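PDB 4OUA: latent form of PPO4 Tyrosinase from Agaricus bisporus var. bisporus H97, which is a dicopper oxidase that hydroxylates monophenols and oxidises the resulting o-diphenols to reactive o-quinones, probably starting melanin synthesis. Local coordinates for residues B[146-151]-B[158-163]; B[411-416]-B[475-480]; B[425-430]-B[505-510]. All coordinates share one frame; numbering follows the deposited sequence.

Contact 1: B[146-151]-B[158-163]; sequences LEQVKI and KITVRN
Val149 and Val161 form a hydrogen-bonded antiparallel pair: Val149 N reaches Val161 O at 3.1 Å and Val161 N bonds back to Val149 O. Ile151 and Ile159 exchange the same two backbone bonds nearer the turn of this beta hairpin, and at its other end Asn163 N bonds to Glu147 O at 3.2 Å. Asn163 CG stands anti to the backbone N (chi1 180°), which brings Asn163 ND2 to Leu146 O at 3.1 Å, with that oxygen close to the plane of the asparagine amide; ND2 also bonds Glu142 O, and OD1 accepts from Ile165 N. An alanine at Asn163 removes the amide and would probably leave Leu146 O and Glu142 O without this donor and Ile165 N without its acceptor, freeing the loop before strand 148-152. Apolar contacts gather on the face of Val149, Ile151, Ile159 and Val161. Ile151 CD1 meets Val161 CG2 at 3.7 Å, the two side chains crossing at about a right angle, and Val149 CG1 lies against Asn163 CG at 3.7 Å. The hairpin is thus aliphatic where Phe28, Thr29 and Arg33 of helix 25-40 meet it, and polar on the exposed face of Lys150 and Thr160.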
loop_
_atom_site.group_PDB
_atom_site.type_symbol
_atom_site.label_atom_id
_atom_site.label_comp_id
_atom_site.label_asym_id
_atom_site.label_seq_id
_atom_site.Cartn_x
_atom_site.Cartn_y
_atom_site.Cartn_z
ATOM N N LEU B 146 20.817 -7.805 -1.928
ATOM C CA LEU B 146 22.052 -8.015 -1.171
ATOM C C LEU B 146 21.841 -8.851 0.092
ATOM O O LEU B 146 21.146 -8.431 1.019
ATOM C CB LEU B 146 22.678 -6.671 -0.791
ATOM C CG LEU B 146 23.135 -5.766 -1.934
ATOM C CD1 LEU B 146 23.634 -4.438 -1.393
ATOM C CD2 LEU B 146 24.212 -6.449 -2.758
ATOM N N GLU B 147 22.449 -10.033 0.123
ATOM C CA GLU B 147 22.392 -10.893 1.300
ATOM C C GLU B 147 23.178 -10.287 2.455
ATOM O O GLU B 147 22.852 -10.508 3.621
ATOM C CB GLU B 147 22.926 -12.288 0.975
ATOM C CG GLU B 147 21.938 -13.164 0.234
ATOM C CD GLU B 147 20.731 -13.515 1.080
ATOM O OE1 GLU B 147 20.802 -13.360 2.318
ATOM O OE2 GLU B 147 19.710 -13.950 0.509
ATOM N N GLN B 148 24.216 -9.529 2.121
ATOM C CA GLN B 148 25.006 -8.813 3.118
ATOM C C GLN B 148 25.034 -7.323 2.805
ATOM O O GLN B 148 25.036 -6.924 1.640
ATOM C CB GLN B 148 26.435 -9.353 3.174
ATOM C CG GLN B 148 26.541 -10.827 3.510
ATOM C CD GLN B 148 27.975 -11.321 3.478
ATOM O OE1 GLN B 148 28.744 -11.091 4.412
ATOM N NE2 GLN B 148 28.344 -11.995 2.394
ATOM N N VAL B 149 25.057 -6.501 3.848
ATOM C CA VAL B 149 25.139 -5.059 3.667
ATOM C C VAL B 149 26.325 -4.484 4.433
ATOM O O VAL B 149 26.674 -4.965 5.513
ATOM C CB VAL B 149 23.842 -4.353 4.119
ATOM C CG1 VAL B 149 22.686 -4.743 3.213
ATOM C CG2 VAL B 149 23.528 -4.682 5.571
ATOM N N LYS B 150 26.946 -3.458 3.862
ATOM C CA LYS B 150 28.081 -2.799 4.495
ATOM C C LYS B 150 27.619 -1.751 5.501
ATOM O O LYS B 150 26.852 -0.851 5.163
ATOM C CB LYS B 150 28.981 -2.153 3.438
ATOM C CG LYS B 150 29.536 -3.139 2.420
ATOM C CD LYS B 150 30.293 -2.435 1.305
ATOM C CE LYS B 150 30.795 -3.434 0.272
ATOM N NZ LYS B 150 31.476 -2.767 -0.871
ATOM N N ILE B 151 28.084 -1.881 6.739
ATOM C CA ILE B 151 27.782 -0.903 7.776
ATOM C C ILE B 151 29.027 -0.590 8.594
ATOM O O ILE B 151 30.050 -1.262 8.466
ATOM C CB ILE B 151 26.675 -1.394 8.724
ATOM C CG1 ILE B 151 27.196 -2.540 9.594
ATOM C CG2 ILE B 151 25.442 -1.807 7.935
ATOM C CD1 ILE B 151 26.243 -2.957 10.692
ATOM N N LYS B 158 34.583 -0.195 8.831
ATOM C CA LYS B 158 33.472 -0.554 7.957
ATOM C C LYS B 158 33.443 -2.053 7.682
ATOM O O LYS B 158 34.351 -2.596 7.053
ATOM C CB LYS B 158 33.561 0.217 6.639
ATOM C CG LYS B 158 33.760 1.715 6.812
ATOM C CD LYS B 158 32.708 2.307 7.737
ATOM C CE LYS B 158 32.915 3.802 7.938
ATOM N NZ LYS B 158 32.706 4.572 6.681
ATOM N N ILE B 159 32.393 -2.718 8.152
ATOM C CA ILE B 159 32.284 -4.165 8.012
ATOM C C ILE B 159 31.019 -4.573 7.265
ATOM O O ILE B 159 30.208 -3.731 6.890
ATOM C CB ILE B 159 32.295 -4.862 9.386
ATOM C CG1 ILE B 159 30.966 -4.639 10.109
ATOM C CG2 ILE B 159 33.464 -4.365 10.224
ATOM C CD1 ILE B 159 30.894 -5.289 11.470
ATOM N N THR B 160 30.863 -5.875 7.056
ATOM C CA THR B 160 29.695 -6.421 6.374
ATOM C C THR B 160 28.926 -7.359 7.296
ATOM O O THR B 160 29.510 -8.252 7.910
ATOM C CB THR B 160 30.093 -7.181 5.091
ATOM O OG1 THR B 160 30.412 -6.244 4.055
ATOM C CG2 THR B 160 28.955 -8.066 4.623
ATOM N N VAL B 161 27.616 -7.155 7.395
ATOM C CA VAL B 161 26.783 -7.980 8.264
ATOM C C VAL B 161 25.578 -8.561 7.531
ATOM O O VAL B 161 25.284 -8.188 6.394
ATOM C CB VAL B 161 26.274 -7.183 9.478
ATOM C CG1 VAL B 161 27.439 -6.543 10.219
ATOM C CG2 VAL B 161 25.271 -6.128 9.033
ATOM N N ARG B 162 24.886 -9.480 8.196
ATOM C CA ARG B 162 23.653 -10.053 7.669
ATOM C C ARG B 162 22.575 -8.989 7.497
ATOM O O ARG B 162 22.289 -8.232 8.422
ATOM C CB ARG B 162 23.142 -11.159 8.591
ATOM C CG ARG B 162 21.718 -11.595 8.293
ATOM C CD ARG B 162 21.255 -12.664 9.265
ATOM N NE ARG B 162 19.887 -13.087 8.993
ATOM C CZ ARG B 162 18.812 -12.551 9.560
ATOM N NH1 ARG B 162 18.946 -11.567 10.440
ATOM N NH2 ARG B 162 17.602 -12.999 9.251
ATOM N N ASN B 163 21.978 -8.943 6.310
ATOM C CA ASN B 163 20.919 -7.985 6.015
ATOM C C ASN B 163 19.573 -8.431 6.582
ATOM O O ASN B 163 18.913 -9.304 6.019
ATOM C CB ASN B 163 20.809 -7.771 4.503
ATOM C CG ASN B 163 19.716 -6.788 4.129
ATOM O OD1 ASN B 163 19.236 -6.024 4.965
ATOM N ND2 ASN B 163 19.319 -6.804 2.862
#

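Contact 2: B[411-416]-B[475-480]; sequences DWTIQA and FVHLDR
Ile414 packs against Val476 and Leu478 at the apolar centre of this antiparallel pairing. Strand 471-477 is an outermost strand of the four-stranded antiparallel sheet of the C-terminal domain; it pairs with 407-419, which pairs in turn with 520-530. Ile414 CB lies 3.9 Å from Val476 CB, and Ile414 CG1 comes within 3.7 Å of Leu478 CD2, the isoleucine and leucine side chains crossing at about a right angle. Strand 446-451 backs this face, with Ile447 touching both Val476 and Leu478. On the opposite face Gln415 and Phe475 run side by side. The glutamine is bent at chi2 (-73°), which folds its chain along the ring: Gln415 CG is 3.4 Å from Phe475 CE1 and Gln415 NE2 3.5 Å from Phe475 CZ, with the amide standing nearly perpendicular to the ring plane. Thr413 OG1 lies at the ring's edge and gives a weak hydrogen bond to Val476 O at 3.0 Å; Ile414 N also points at this carbonyl, though the modelled distance is too short to be trusted. Val476 N bonds to Ile414 O, and Leu478 N, at the N-cap position of helix 479-485, bonds to Trp412 O at 3.2 Å. At the polar edge two carboxylates lie nearly coplanar, Asp411 OD1 2.6 Å from Asp479 OD2, and Glu217 is a third acid close to Asp479. Lys397 makes a salt bridge to Asp411 and a long, weak ion pair with Asp479. The pairing thus runs from a hydrocarbon interior to a buried acidic rim whose negative charge Lys397 probably offsets in part.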
loop_
_atom_site.group_PDB
_atom_site.type_symbol
_atom_site.label_atom_id
_atom_site.label_comp_id
_atom_site.label_asym_id
_atom_site.label_seq_id
_atom_site.Cartn_x
_atom_site.Cartn_y
_atom_site.Cartn_z
ATOM N N ASP B 411 -11.926 9.866 -19.535
ATOM C CA ASP B 411 -10.951 9.139 -18.730
ATOM C C ASP B 411 -11.313 7.659 -18.661
ATOM O O ASP B 411 -12.284 7.277 -18.007
ATOM C CB ASP B 411 -10.865 9.736 -17.324
ATOM C CG ASP B 411 -9.767 9.110 -16.491
ATOM O OD1 ASP B 411 -8.722 8.733 -17.062
ATOM O OD2 ASP B 411 -9.949 8.996 -15.260
ATOM N N TRP B 412 -10.527 6.828 -19.337
ATOM C CA TRP B 412 -10.836 5.406 -19.447
ATOM C C TRP B 412 -10.127 4.570 -18.390
ATOM O O TRP B 412 -8.917 4.685 -18.196
ATOM C CB TRP B 412 -10.472 4.893 -20.842
ATOM C CG TRP B 412 -11.172 5.630 -21.940
ATOM C CD1 TRP B 412 -10.671 6.656 -22.688
ATOM C CD2 TRP B 412 -12.506 5.405 -22.409
ATOM N NE1 TRP B 412 -11.609 7.079 -23.596
ATOM C CE2 TRP B 412 -12.744 6.328 -23.445
ATOM C CE3 TRP B 412 -13.521 4.511 -22.053
ATOM C CZ2 TRP B 412 -13.958 6.385 -24.129
ATOM C CZ3 TRP B 412 -14.722 4.568 -22.733
ATOM C CH2 TRP B 412 -14.931 5.498 -23.760
ATOM N N THR B 413 -10.893 3.722 -17.714
ATOM C CA THR B 413 -10.347 2.827 -16.706
ATOM C C THR B 413 -11.060 1.481 -16.736
ATOM O O THR B 413 -12.248 1.408 -17.051
ATOM C CB THR B 413 -10.466 3.422 -15.293
ATOM O OG1 THR B 413 -9.707 2.628 -14.373
ATOM C CG2 THR B 413 -11.919 3.447 -14.851
ATOM N N ILE B 414 -10.334 0.418 -16.411
ATOM C CA ILE B 414 -10.935 -0.906 -16.321
ATOM C C ILE B 414 -11.562 -1.099 -14.947
ATOM O O ILE B 414 -10.867 -1.355 -13.964
ATOM C CB ILE B 414 -9.910 -2.022 -16.581
ATOM C CG1 ILE B 414 -9.432 -1.975 -18.032
ATOM C CG2 ILE B 414 -10.515 -3.379 -16.270
ATOM C CD1 ILE B 414 -8.486 -3.092 -18.395
ATOM N N GLN B 415 -12.881 -0.960 -14.886
ATOM C CA GLN B 415 -13.609 -1.100 -13.634
ATOM C C GLN B 415 -13.890 -2.571 -13.356
ATOM O O GLN B 415 -14.448 -3.275 -14.196
ATOM C CB GLN B 415 -14.913 -0.299 -13.682
ATOM C CG GLN B 415 -15.307 0.352 -12.365
ATOM C CD GLN B 415 -15.822 -0.642 -11.342
ATOM O OE1 GLN B 415 -16.225 -1.754 -11.685
ATOM N NE2 GLN B 415 -15.815 -0.243 -10.075
ATOM N N ALA B 416 -13.495 -3.035 -12.176
ATOM C CA ALA B 416 -13.703 -4.428 -11.800
ATOM C C ALA B 416 -14.212 -4.541 -10.370
ATOM O O ALA B 416 -13.588 -4.040 -9.436
ATOM C CB ALA B 416 -12.416 -5.220 -11.969
ATOM N N PHE B 475 -9.327 -0.919 -9.980
ATOM C CA PHE B 475 -9.278 -0.138 -11.210
ATOM C C PHE B 475 -7.946 -0.279 -11.937
ATOM O O PHE B 475 -6.890 -0.370 -11.310
ATOM C CB PHE B 475 -9.539 1.340 -10.912
ATOM C CG PHE B 475 -10.884 1.610 -10.310
ATOM C CD1 PHE B 475 -11.952 1.990 -11.107
ATOM C CD2 PHE B 475 -11.083 1.489 -8.945
ATOM C CE1 PHE B 475 -13.193 2.243 -10.555
ATOM C CE2 PHE B 475 -12.323 1.740 -8.386
ATOM C CZ PHE B 475 -13.378 2.118 -9.193
ATOM N N VAL B 476 -8.007 -0.291 -13.263
ATOM C CA VAL B 476 -6.811 -0.294 -14.096
ATOM C C VAL B 476 -6.978 0.715 -15.226
ATOM O O VAL B 476 -7.974 0.689 -15.946
ATOM C CB VAL B 476 -6.523 -1.688 -14.675
ATOM C CG1 VAL B 476 -5.369 -1.623 -15.664
ATOM C CG2 VAL B 476 -6.222 -2.672 -13.554
ATOM N N HIS B 477 -5.999 1.604 -15.373
ATOM C CA HIS B 477 -6.115 2.728 -16.299
ATOM C C HIS B 477 -5.624 2.392 -17.704
ATOM O O HIS B 477 -4.773 1.522 -17.886
ATOM C CB HIS B 477 -5.351 3.930 -15.746
ATOM C CG HIS B 477 -5.737 4.291 -14.347
ATOM N ND1 HIS B 477 -6.838 5.067 -14.055
ATOM C CD2 HIS B 477 -5.174 3.975 -13.157
ATOM C CE1 HIS B 477 -6.934 5.217 -12.746
ATOM N NE2 HIS B 477 -5.937 4.565 -12.177
ATOM N N LEU B 478 -6.164 3.098 -18.694
ATOM C CA LEU B 478 -5.880 2.808 -20.096
ATOM C C LEU B 478 -5.418 4.044 -20.860
ATOM O O LEU B 478 -5.072 3.958 -22.038
ATOM C CB LEU B 478 -7.121 2.226 -20.774
ATOM C CG LEU B 478 -7.830 1.075 -20.061
ATOM C CD1 LEU B 478 -9.109 0.710 -20.797
ATOM C CD2 LEU B 478 -6.910 -0.128 -19.943
ATOM N N ASP B 479 -5.416 5.187 -20.179
ATOM C CA ASP B 479 -5.155 6.481 -20.807
ATOM C C ASP B 479 -3.891 6.506 -21.662
ATOM O O ASP B 479 -3.942 6.814 -22.851
ATOM C CB ASP B 479 -5.065 7.568 -19.737
ATOM C CG ASP B 479 -6.246 7.551 -18.790
ATOM O OD1 ASP B 479 -6.128 6.946 -17.701
ATOM O OD2 ASP B 479 -7.293 8.137 -19.137
ATOM N N ARG B 480 -2.757 6.180 -21.052
ATOM C CA ARG B 480 -1.474 6.258 -21.740
ATOM C C ARG B 480 -1.350 5.230 -22.866
ATOM O O ARG B 480 -0.515 5.378 -23.758
ATOM C CB ARG B 480 -0.332 6.091 -20.737
ATOM C CG ARG B 480 -0.548 4.972 -19.742
ATOM C CD ARG B 480 0.490 5.010 -18.635
ATOM N NE ARG B 480 0.391 3.832 -17.782
ATOM C CZ ARG B 480 1.022 2.687 -18.021
ATOM N NH1 ARG B 480 1.806 2.572 -19.084
ATOM N NH2 ARG B 480 0.872 1.661 -17.197
#

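Contact 3: B[425-430]-B[505-510]; sequences DSFAII and YKVVAD
Phe427 and Ile429 on one side, and Val507 and Tyr505 on the other, meet across an antiparallel strand pair in the C-terminal domain of the tyrosinase. Strand 428-433 lies between 446-451 and 503-509 in a mixed sheet; 503-509 also pairs antiparallel with 512-513 and parallel with 553-554, close to the end of the chain. Phe427 can be followed outward. Phe427 CB sits 3.7 Å from Val508 O, and Phe427 CB is 4.0 Å from Ala509 CB. CG takes the place between the backbone N and the carbonyl carbon (chi1 67°), which turns the CD1 edge of the ring toward Val507. Phe427 CD1 then meets Val507 CG1 at 4.0 Å, approaching obliquely, while Asp425 O, of the same segment, lies at the ring's edge beside CD2, in plane; Ile452 of a neighbouring loop also touches the phenylalanine. Farther along this face, Ile429 CG2 touches two neighbours on its one flank, Tyr505 CD1 at 3.8 Å and Val507 CG2 at 3.9 Å. Ile429 lies side by side with both, pointing the same way, and the same Val507 methyl sits at the edge of the tyrosine ring, in its plane. The reverse face carries Ala428, Ile430, Lys506 and Val508. There Ile430 CG1 reaches Val508 CG1 at 3.9 Å, whereas the extended Lys506 chain leads away from the pair. Just before strand 428-433, Ser426 bonds Thr267 O and Asp425 makes a salt bridge to Arg263, tying this end to the catalytic domain; the Ser426 side chain is about 8 Å from that of the copper ligand His254, consistent with a C-terminal domain closing over the active site in the latent enzyme. Between the backbones, Ala428 and Val508 exchange two hydrogen bonds, and Ile430 N points straight at Lys506 O, 2.8 Å away with an N-H...O angle of 179°.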
loop_
_atom_site.group_PDB
_atom_site.type_symbol
_atom_site.label_atom_id
_atom_site.label_comp_id
_atom_site.label_asym_id
_atom_site.label_seq_id
_atom_site.Cartn_x
_atom_site.Cartn_y
_atom_site.Cartn_z
ATOM N N ASP B 425 -8.972 -17.533 -0.840
ATOM C CA ASP B 425 -7.539 -17.472 -1.116
ATOM C C ASP B 425 -7.192 -16.213 -1.905
ATOM O O ASP B 425 -8.052 -15.625 -2.563
ATOM C CB ASP B 425 -7.077 -18.716 -1.881
ATOM C CG ASP B 425 -6.839 -19.908 -0.971
ATOM O OD1 ASP B 425 -6.406 -19.699 0.182
ATOM O OD2 ASP B 425 -7.079 -21.051 -1.412
ATOM N N SER B 426 -5.930 -15.802 -1.835
ATOM C CA SER B 426 -5.464 -14.630 -2.564
ATOM C C SER B 426 -5.339 -14.931 -4.055
ATOM O O SER B 426 -4.919 -16.022 -4.442
ATOM C CB SER B 426 -4.121 -14.149 -2.009
ATOM O OG SER B 426 -4.228 -13.798 -0.639
ATOM N N PHE B 427 -5.708 -13.962 -4.886
ATOM C CA PHE B 427 -5.589 -14.108 -6.333
ATOM C C PHE B 427 -5.325 -12.760 -6.999
ATOM O O PHE B 427 -5.307 -11.722 -6.334
ATOM C CB PHE B 427 -6.850 -14.749 -6.920
ATOM C CG PHE B 427 -8.077 -13.888 -6.813
ATOM C CD1 PHE B 427 -8.461 -13.072 -7.865
ATOM C CD2 PHE B 427 -8.847 -13.898 -5.664
ATOM C CE1 PHE B 427 -9.589 -12.279 -7.770
ATOM C CE2 PHE B 427 -9.976 -13.106 -5.564
ATOM C CZ PHE B 427 -10.347 -12.296 -6.619
ATOM N N ALA B 428 -5.119 -12.786 -8.311
ATOM C CA ALA B 428 -4.861 -11.569 -9.072
ATOM C C ALA B 428 -5.531 -11.623 -10.438
ATOM O O ALA B 428 -5.708 -12.699 -11.009
ATOM C CB ALA B 428 -3.366 -11.348 -9.226
ATOM N N ILE B 429 -5.901 -10.458 -10.958
ATOM C CA ILE B 429 -6.518 -10.376 -12.277
ATOM C C ILE B 429 -5.603 -9.634 -13.245
ATOM O O ILE B 429 -5.331 -8.448 -13.072
ATOM C CB ILE B 429 -7.887 -9.674 -12.221
ATOM C CG1 ILE B 429 -8.663 -10.117 -10.979
ATOM C CG2 ILE B 429 -8.678 -9.956 -13.490
ATOM C CD1 ILE B 429 -9.972 -9.382 -10.782
ATOM N N ILE B 430 -5.131 -10.343 -14.265
ATOM C CA ILE B 430 -4.162 -9.793 -15.206
ATOM C C ILE B 430 -4.835 -9.258 -16.466
ATOM O O ILE B 430 -5.644 -9.946 -17.083
ATOM C CB ILE B 430 -3.117 -10.851 -15.612
ATOM C CG1 ILE B 430 -2.604 -11.598 -14.379
ATOM C CG2 ILE B 430 -1.977 -10.208 -16.387
ATOM C CD1 ILE B 430 -2.039 -10.694 -13.307
ATOM N N TYR B 505 -8.374 -10.378 -20.271
ATOM C CA TYR B 505 -7.896 -10.488 -18.900
ATOM C C TYR B 505 -7.743 -11.947 -18.488
ATOM O O TYR B 505 -8.002 -12.857 -19.275
ATOM C CB TYR B 505 -8.831 -9.759 -17.936
ATOM C CG TYR B 505 -10.165 -10.435 -17.723
ATOM C CD1 TYR B 505 -10.386 -11.240 -16.613
ATOM C CD2 TYR B 505 -11.206 -10.260 -18.624
ATOM C CE1 TYR B 505 -11.606 -11.855 -16.410
ATOM C CE2 TYR B 505 -12.428 -10.871 -18.429
ATOM C CZ TYR B 505 -12.623 -11.667 -17.321
ATOM O OH TYR B 505 -13.840 -12.281 -17.119
ATOM N N LYS B 506 -7.330 -12.162 -17.245
ATOM C CA LYS B 506 -6.892 -13.480 -16.816
ATOM C C LYS B 506 -6.877 -13.587 -15.294
ATOM O O LYS B 506 -6.043 -12.969 -14.630
ATOM C CB LYS B 506 -5.504 -13.765 -17.397
ATOM C CG LYS B 506 -4.927 -15.133 -17.080
ATOM C CD LYS B 506 -3.564 -15.301 -17.741
ATOM C CE LYS B 506 -2.949 -16.659 -17.474
ATOM N NZ LYS B 506 -1.627 -16.750 -18.159
ATOM N N VAL B 507 -7.802 -14.366 -14.742
ATOM C CA VAL B 507 -7.890 -14.537 -13.295
ATOM C C VAL B 507 -7.061 -15.738 -12.850
ATOM O O VAL B 507 -7.427 -16.885 -13.104
ATOM C CB VAL B 507 -9.352 -14.713 -12.829
ATOM C CG1 VAL B 507 -9.412 -14.935 -11.324
ATOM C CG2 VAL B 507 -10.183 -13.502 -13.226
ATOM N N VAL B 508 -5.942 -15.468 -12.183
ATOM C CA VAL B 508 -4.995 -16.519 -11.827
ATOM C C VAL B 508 -4.693 -16.583 -10.332
ATOM O O VAL B 508 -4.498 -15.559 -9.680
ATOM C CB VAL B 508 -3.666 -16.341 -12.585
ATOM C CG1 VAL B 508 -3.178 -14.907 -12.472
ATOM C CG2 VAL B 508 -2.620 -17.312 -12.059
ATOM N N ALA B 509 -4.661 -17.802 -9.803
ATOM C CA ALA B 509 -4.237 -18.054 -8.431
ATOM C C ALA B 509 -3.227 -19.196 -8.428
ATOM O O ALA B 509 -3.433 -20.214 -9.089
ATOM C CB ALA B 509 -5.427 -18.383 -7.549
ATOM N N ASP B 510 -2.136 -19.023 -7.686
ATOM C CA ASP B 510 -1.009 -19.952 -7.743
ATOM C C ASP B 510 -0.425 -19.982 -9.152
ATOM O O ASP B 510 -0.040 -18.947 -9.694
ATOM C CB ASP B 510 -1.427 -21.362 -7.312
ATOM C CG ASP B 510 -1.595 -21.489 -5.809
ATOM O OD1 ASP B 510 -0.942 -20.727 -5.065
ATOM O OD2 ASP B 510 -2.376 -22.359 -5.370
#

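Contact 1 is the surface member: a local hairpin of the central domain, its aliphatic face on helix 25-40 and its other face in solvent. Contacts 2 and 3 join strands far apart in sequence within the C-terminal domain. They hold different strands, 407-419 with 471-477 and 428-433 with 503-509, yet strand 446-451 touches residues of both, and their nearest atoms are about 5 Å apart. Contact 2 is wholly buried and is the one that encloses charge, at its acidic edge; contact 3 is partly buried and almost purely aliphatic and aromatic. Contact 1 lies about 42 Å from contact 2, centre to centre, on the opposite side of the chain's centre.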